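Local coordinates for macrolide 2'-phosphotransferase MphH (PDB 5UXD), which binds the macrolide azithromycin and probably transfers a phosphate group to the 2'-hydroxyl of such antibiotics, at residues P94-S99 with A213-T218; A202-L205 with R210-A213. One frame throughout, in Å; residues are numbered along the deposited sequence. Where two conformers were deposited one is given.

Interaction 1: residues P94-S99 with A213-T218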
ATOM      1  N   PRO A  94      -1.844   6.028  18.284  1.00 15.88           N
ATOM      2  CA  PRO A  94      -0.723   6.961  18.450  1.00 22.78           C
ATOM      3  C   PRO A  94      -0.023   7.245  17.128  1.00 24.96           C
ATOM      4  O   PRO A  94       0.159   6.355  16.290  1.00 21.24           O
ATOM      5  CB  PRO A  94       0.205   6.234  19.431  1.00 23.41           C
ATOM      6  CG  PRO A  94      -0.696   5.304  20.193  1.00 21.89           C
ATOM      7  CD  PRO A  94      -1.757   4.878  19.204  1.00 19.95           C
ATOM      8  N   LEU A  95       0.371   8.510  16.952  1.00 21.72           N
ATOM      9  CA  LEU A  95       1.155   8.905  15.793  1.00 20.74           C
ATOM     10  C   LEU A  95       2.472   8.139  15.768  1.00 22.55           C
ATOM     11  O   LEU A  95       3.174   8.039  16.781  1.00 24.51           O
ATOM     12  CB  LEU A  95       1.415  10.415  15.825  1.00 30.51           C
ATOM     13  CG  LEU A  95       2.205  10.994  14.646  1.00 29.62           C
ATOM     14  CD1 LEU A  95       1.344  11.034  13.395  1.00 27.25           C
ATOM     15  CD2 LEU A  95       2.743  12.390  14.970  1.00 37.01           C
ATOM     16  N   LEU A  96       2.783   7.582  14.635  1.00 19.33           N
ATOM     17  CA  LEU A  96       4.048   6.885  14.490  1.00 25.41           C
ATOM     18  C   LEU A  96       5.193   7.871  14.263  1.00 24.78           C
ATOM     19  O   LEU A  96       5.012   8.904  13.619  1.00 22.31           O
ATOM     20  CB  LEU A  96       3.959   5.907  13.331  1.00 19.86           C
ATOM     21  CG  LEU A  96       2.990   4.772  13.672  1.00 25.83           C
ATOM     22  CD1 LEU A  96       2.939   3.737  12.581  1.00 28.18           C
ATOM     23  CD2 LEU A  96       3.418   4.140  14.992  1.00 30.14           C
ATOM     24  N   PRO A  97       6.382   7.568  14.776  1.00 37.15           N
ATOM     25  CA  PRO A  97       7.518   8.476  14.598  1.00 46.96           C
ATOM     26  C   PRO A  97       8.112   8.402  13.197  1.00 29.10           C
ATOM     27  O   PRO A  97       7.996   7.402  12.487  1.00 34.07           O
ATOM     28  CB  PRO A  97       8.521   7.976  15.643  1.00 39.25           C
ATOM     29  CG  PRO A  97       8.273   6.500  15.679  1.00 39.01           C
ATOM     30  CD  PRO A  97       6.772   6.338  15.492  1.00 43.23           C
ATOM     31  N   GLY A  98       8.757   9.489  12.807  1.00 33.17           N
ATOM     32  CA  GLY A  98       9.456   9.577  11.540  1.00 29.91           C
ATOM     33  C   GLY A  98       8.721  10.471  10.556  1.00 31.44           C
ATOM     34  O   GLY A  98       7.654  11.016  10.833  1.00 34.45           O
ATOM     35  N   SER A  99       9.318  10.597   9.374  1.00 23.15           N
ATOM     36  CA  SER A  99       8.753  11.417   8.323  0.60 24.94           C
ATOM     37  C   SER A  99       8.442  10.574   7.090  1.00 27.35           C
ATOM     38  O   SER A  99       9.183   9.637   6.772  1.00 24.71           O
ATOM     39  CB  SER A  99       9.715  12.553   7.945  0.60 38.26           C
ATOM     40  OG  SER A  99       9.923  13.420   9.046  0.60 42.07           O
ATOM     41  N   ALA A 213       8.563   2.843  10.015  1.00 16.14           N
ATOM     42  CA  ALA A 213       7.166   2.443  10.116  1.00 17.45           C
ATOM     43  C   ALA A 213       6.619   2.237   8.716  1.00 20.14           C
ATOM     44  O   ALA A 213       7.074   2.873   7.762  1.00 18.28           O
ATOM     45  CB  ALA A 213       6.329   3.490  10.863  1.00 26.45           C
ATOM     46  N   VAL A 214       5.621   1.361   8.610  1.00 20.86           N
ATOM     47  CA  VAL A 214       4.926   1.111   7.358  1.00 22.32           C
ATOM     48  C   VAL A 214       3.432   1.288   7.600  1.00 27.18           C
ATOM     49  O   VAL A 214       2.885   0.771   8.586  1.00 24.29           O
ATOM     50  CB  VAL A 214       5.255  -0.285   6.793  1.00 19.55           C
ATOM     51  CG1 VAL A 214       4.471  -0.554   5.513  1.00 16.46           C
ATOM     52  CG2 VAL A 214       6.759  -0.383   6.518  1.00 18.79           C
ATOM     53  N   LEU A 215       2.787   2.042   6.717  1.00 22.05           N
ATOM     54  CA  LEU A 215       1.408   2.469   6.885  1.00 29.25           C
ATOM     55  C   LEU A 215       0.531   1.917   5.771  1.00 22.75           C
ATOM     56  O   LEU A 215       1.013   1.329   4.795  1.00 20.73           O
ATOM     57  CB  LEU A 215       1.305   3.998   6.895  1.00 32.69           C
ATOM     58  CG  LEU A 215       2.443   4.777   7.550  1.00 40.31           C
ATOM     59  CD1 LEU A 215       2.421   6.216   7.079  1.00 31.17           C
ATOM     60  CD2 LEU A 215       2.324   4.700   9.064  1.00 43.28           C
ATOM     61  N   ASP A 216      -0.779   2.136   5.936  1.00 19.30           N
ATOM     62  CA  ASP A 216      -1.828   1.884   4.940  1.00 15.72           C
ATOM     63  C   ASP A 216      -1.776   0.444   4.427  1.00 17.60           C
ATOM     64  O   ASP A 216      -1.387   0.167   3.301  1.00 18.38           O
ATOM     65  CB  ASP A 216      -1.730   2.897   3.785  1.00 19.31           C
ATOM     66  CG  ASP A 216      -1.573   4.333   4.299  1.00 33.13           C
ATOM     67  OD1 ASP A 216      -2.365   4.797   5.138  1.00 42.72           O
ATOM     68  OD2 ASP A 216      -0.646   5.010   3.824  1.00 34.25           O
ATOM     69  N   TRP A 217      -2.311  -0.422   5.287  1.00 20.91           N
ATOM     70  CA  TRP A 217      -2.288  -1.866   5.084  1.00 17.32           C
ATOM     71  C   TRP A 217      -3.563  -2.412   4.436  1.00 18.92           C
ATOM     72  O   TRP A 217      -3.831  -3.617   4.534  1.00 21.39           O
ATOM     73  CB  TRP A 217      -2.039  -2.559   6.429  1.00 20.62           C
ATOM     74  CG  TRP A 217      -0.619  -2.380   6.899  1.00 18.21           C
ATOM     75  CD1 TRP A 217      -0.134  -1.375   7.687  1.00 20.75           C
ATOM     76  CD2 TRP A 217       0.498  -3.208   6.571  1.00 14.70           C
ATOM     77  NE1 TRP A 217       1.220  -1.535   7.876  1.00 15.74           N
ATOM     78  CE2 TRP A 217       1.631  -2.653   7.202  1.00 15.57           C
ATOM     79  CE3 TRP A 217       0.649  -4.372   5.824  1.00 17.35           C
ATOM     80  CZ2 TRP A 217       2.895  -3.224   7.106  1.00 19.37           C
ATOM     81  CZ3 TRP A 217       1.909  -4.931   5.712  1.00 15.17           C
ATOM     82  CH2 TRP A 217       3.017  -4.360   6.349  1.00 18.90           C
ATOM     83  N   THR A 218      -4.360  -1.567   3.771  1.00 22.91           N
ATOM     84  CA  THR A 218      -5.600  -2.083   3.181  1.00 19.80           C
ATOM     85  C   THR A 218      -5.368  -2.950   1.943  1.00 24.61           C
ATOM     86  O   THR A 218      -6.261  -3.714   1.573  1.00 23.03           O
ATOM     87  CB  THR A 218      -6.569  -0.942   2.837  1.00 28.25           C
ATOM     88  OG1 THR A 218      -5.920   0.039   2.015  1.00 25.60           O
ATOM     89  CG2 THR A 218      -7.071  -0.278   4.118  1.00 29.36           C
TER

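Interaction 2: residues A202-L205 with R210-A213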
ATOM      1  N   ALA A 202       5.684   6.627  -0.178  1.00 26.36           N
ATOM      2  CA  ALA A 202       4.549   7.313   0.433  1.00 28.94           C
ATOM      3  C   ALA A 202       3.909   6.503   1.556  1.00 34.44           C
ATOM      4  O   ALA A 202       3.183   7.073   2.376  1.00 29.57           O
ATOM      5  CB  ALA A 202       3.494   7.642  -0.618  1.00 42.13           C
ATOM      6  N   HIS A 203       4.139   5.188   1.607  1.00 20.85           N
ATOM      7  CA  HIS A 203       3.573   4.349   2.655  1.00 18.44           C
ATOM      8  C   HIS A 203       4.610   3.928   3.687  1.00 22.10           C
ATOM      9  O   HIS A 203       4.392   2.963   4.428  1.00 23.97           O
ATOM     10  CB  HIS A 203       2.893   3.130   2.042  1.00 21.15           C
ATOM     11  CG  HIS A 203       1.684   3.482   1.244  1.00 23.19           C
ATOM     12  ND1 HIS A 203       1.359   2.860   0.061  1.00 26.56           N
ATOM     13  CD2 HIS A 203       0.728   4.422   1.453  1.00 30.74           C
ATOM     14  CE1 HIS A 203       0.243   3.386  -0.418  1.00 28.54           C
ATOM     15  NE2 HIS A 203      -0.159   4.338   0.407  1.00 31.20           N
ATOM     16  N   THR A 204       5.746   4.608   3.730  1.00 25.55           N
ATOM     17  CA  THR A 204       6.738   4.378   4.762  1.00 22.50           C
ATOM     18  C   THR A 204       6.952   5.659   5.561  1.00 33.11           C
ATOM     19  O   THR A 204       6.611   6.766   5.127  1.00 31.19           O
ATOM     20  CB  THR A 204       8.073   3.894   4.171  1.00 27.50           C
ATOM     21  OG1 THR A 204       8.690   4.963   3.442  1.00 36.34           O
ATOM     22  CG2 THR A 204       7.871   2.701   3.233  1.00 29.57           C
ATOM     23  N   LEU A 205       7.485   5.495   6.763  1.00 22.33           N
ATOM     24  CA  LEU A 205       8.107   6.613   7.444  1.00 25.13           C
ATOM     25  C   LEU A 205       9.580   6.295   7.595  1.00 19.73           C
ATOM     26  O   LEU A 205       9.954   5.133   7.828  1.00 22.19           O
ATOM     27  CB  LEU A 205       7.480   6.894   8.813  1.00 22.31           C
ATOM     28  CG  LEU A 205       5.951   6.972   8.855  1.00 20.93           C
ATOM     29  CD1 LEU A 205       5.451   7.084  10.283  1.00 28.92           C
ATOM     30  CD2 LEU A 205       5.461   8.136   8.020  1.00 27.09           C
ATOM     31  N   ARG A 210      16.300   5.200   6.790  1.00 23.09           N
ATOM     32  CA  ARG A 210      15.851   3.863   7.145  1.00 22.36           C
ATOM     33  C   ARG A 210      14.355   3.889   7.414  1.00 26.02           C
ATOM     34  O   ARG A 210      13.829   4.872   7.946  1.00 22.44           O
ATOM     35  CB  ARG A 210      16.590   3.331   8.379  1.00 24.90           C
ATOM     36  CG  ARG A 210      18.073   3.119   8.142  1.00 38.08           C
ATOM     37  CD  ARG A 210      18.768   2.436   9.303  1.00 51.56           C
ATOM     38  NE  ARG A 210      20.200   2.339   9.042  1.00 54.64           N
ATOM     39  CZ  ARG A 210      21.072   3.304   9.322  1.00 61.01           C
ATOM     40  NH1 ARG A 210      20.659   4.434   9.884  1.00 44.79           N
ATOM     41  NH2 ARG A 210      22.358   3.140   9.040  1.00 57.89           N
ATOM     42  N   ILE A 211      13.681   2.806   7.043  1.00 24.82           N
ATOM     43  CA  ILE A 211      12.256   2.676   7.317  1.00 21.27           C
ATOM     44  C   ILE A 211      12.062   2.430   8.802  1.00 18.71           C
ATOM     45  O   ILE A 211      12.679   1.528   9.386  1.00 23.26           O
ATOM     46  CB  ILE A 211      11.650   1.536   6.488  1.00 27.36           C
ATOM     47  CG1 ILE A 211      11.759   1.834   4.995  1.00 19.13           C
ATOM     48  CG2 ILE A 211      10.195   1.290   6.884  1.00 17.40           C
ATOM     49  CD1 ILE A 211      11.352   0.644   4.125  1.00 24.16           C
ATOM     50  N   THR A 212      11.214   3.240   9.425  1.00 20.49           N
ATOM     51  CA  THR A 212      10.870   3.052  10.822  1.00 20.39           C
ATOM     52  C   THR A 212       9.402   2.724  11.039  1.00 25.16           C
ATOM     53  O   THR A 212       9.030   2.354  12.159  1.00 22.83           O
ATOM     54  CB  THR A 212      11.223   4.297  11.643  1.00 23.94           C
ATOM     55  OG1 THR A 212      10.527   5.436  11.117  1.00 24.91           O
ATOM     56  CG2 THR A 212      12.728   4.556  11.593  1.00 32.02           C
ATOM     57  N   ALA A 213       8.563   2.843  10.015  1.00 16.14           N
ATOM     58  CA  ALA A 213       7.166   2.443  10.116  1.00 17.45           C
ATOM     59  C   ALA A 213       6.619   2.237   8.716  1.00 20.14           C
ATOM     60  O   ALA A 213       7.074   2.873   7.762  1.00 18.28           O
ATOM     61  CB  ALA A 213       6.329   3.490  10.863  1.00 26.45           C
TER

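Interaction 1: residues P94-S99 with A213-T218
Leu96 reaches across from the loop 94-99 with a single methyl, CD1, which rests on two side chains of 213-218 at once: CD1 lies 3.8 Å from Ala213 CB and 3.7 Å from Leu215 CD2. CB of Leu96 adds a looser touch on the same Ala213 methyl. With CG anti to the carbonyl carbon (chi1 -68°) and CD1 extending the chain (chi2 -177°), Leu96 stretches into the contact; the two leucine side chains run alongside each other, pointing opposite ways. Leu205 of strand 204-207 also touches Leu96, Ala213 and Leu215 and enlarges the apolar patch. The packed part ends there: the first side-chain bond of the exposed Pro97 points away, and the exposed Asp216 takes no part. Trp217 NE1 gives a hydrogen bond of 2.9 Å to Val214 O from above the carbonyl plane, tying Trp217 back to the strand end. Segment 94-99 joins the sheets holding 91-94 and 99-104, consistent with the interlobe linker of a kinase-like fold. Leu96 belongs to the GDP site and Asp216, next to Leu215, to the magnesium site; the contact between their segments is made by methyl groups, which fit by shape and not by directional bonds.

Interaction 2: residues A202-L205 with R210-A213
Leu205 and Ala213 pair as antiparallel, hydrogen-bonded neighbours, and Thr212 and Ala213 both lie opposite Leu205, a classic beta bulge. Leu205 N donates to Ala213 O at 2.8 Å, nearly straight at 167°. In return Leu205 O faces two amides: Thr212 N binds it firmly at 2.8 Å, whereas Ala213 N gives a weak bond of 3.5 Å. The same two carbonyl oxygens each accept a CA-H...O contact, Ala213 O from Thr204 CA and Leu205 O from Ile211 CA at 3.4 Å. Side chains follow the pairing: Leu205 CD1 settles on Ala213 CB at 3.7 Å, while Thr204 CG2 and Ile211 CD1 meet more loosely at 4.1 Å, their side chains crossing at about a right angle. Further out, chi1 of 69° tucks Thr204 OG1 back over its own backbone, where it is hydrogen-bonded to Pro201 O. His203, just before the hairpin, and Asp216, just after it, both belong to the magnesium site; His203 ND1 is bonded to Glu198 O. Helix 119-133 covers the Thr204 and Ile211 side through Tyr121 and Leu125, and its Ser124 OG bonds Ile211 N; Leu205 packs on Pro100 of strand 99-104, the next strand of the four-stranded antiparallel sheet.

In the fold
Ala213 belongs to both contacts: its methyl receives Leu96 in interaction 1, while its backbone pairs with Leu205 in interaction 2. Both are partly buried, but interaction 2 has more buried residues and covers about twice the area, 243 against 125 Å². It is chiefly backbone bonding inside a hairpin, whereas interaction 1 is apolar packing between the end of strand 210-214, with the residue after it, and the loop joining strands 91-94 and 99-104, which lie in different sheets. A probable hydrogen bond from Leu215 N to His203 O (2.9 Å) links the two directly. GDP-binding residues and the magnesium-site residues His203 and Asp216 lie close around both contacts.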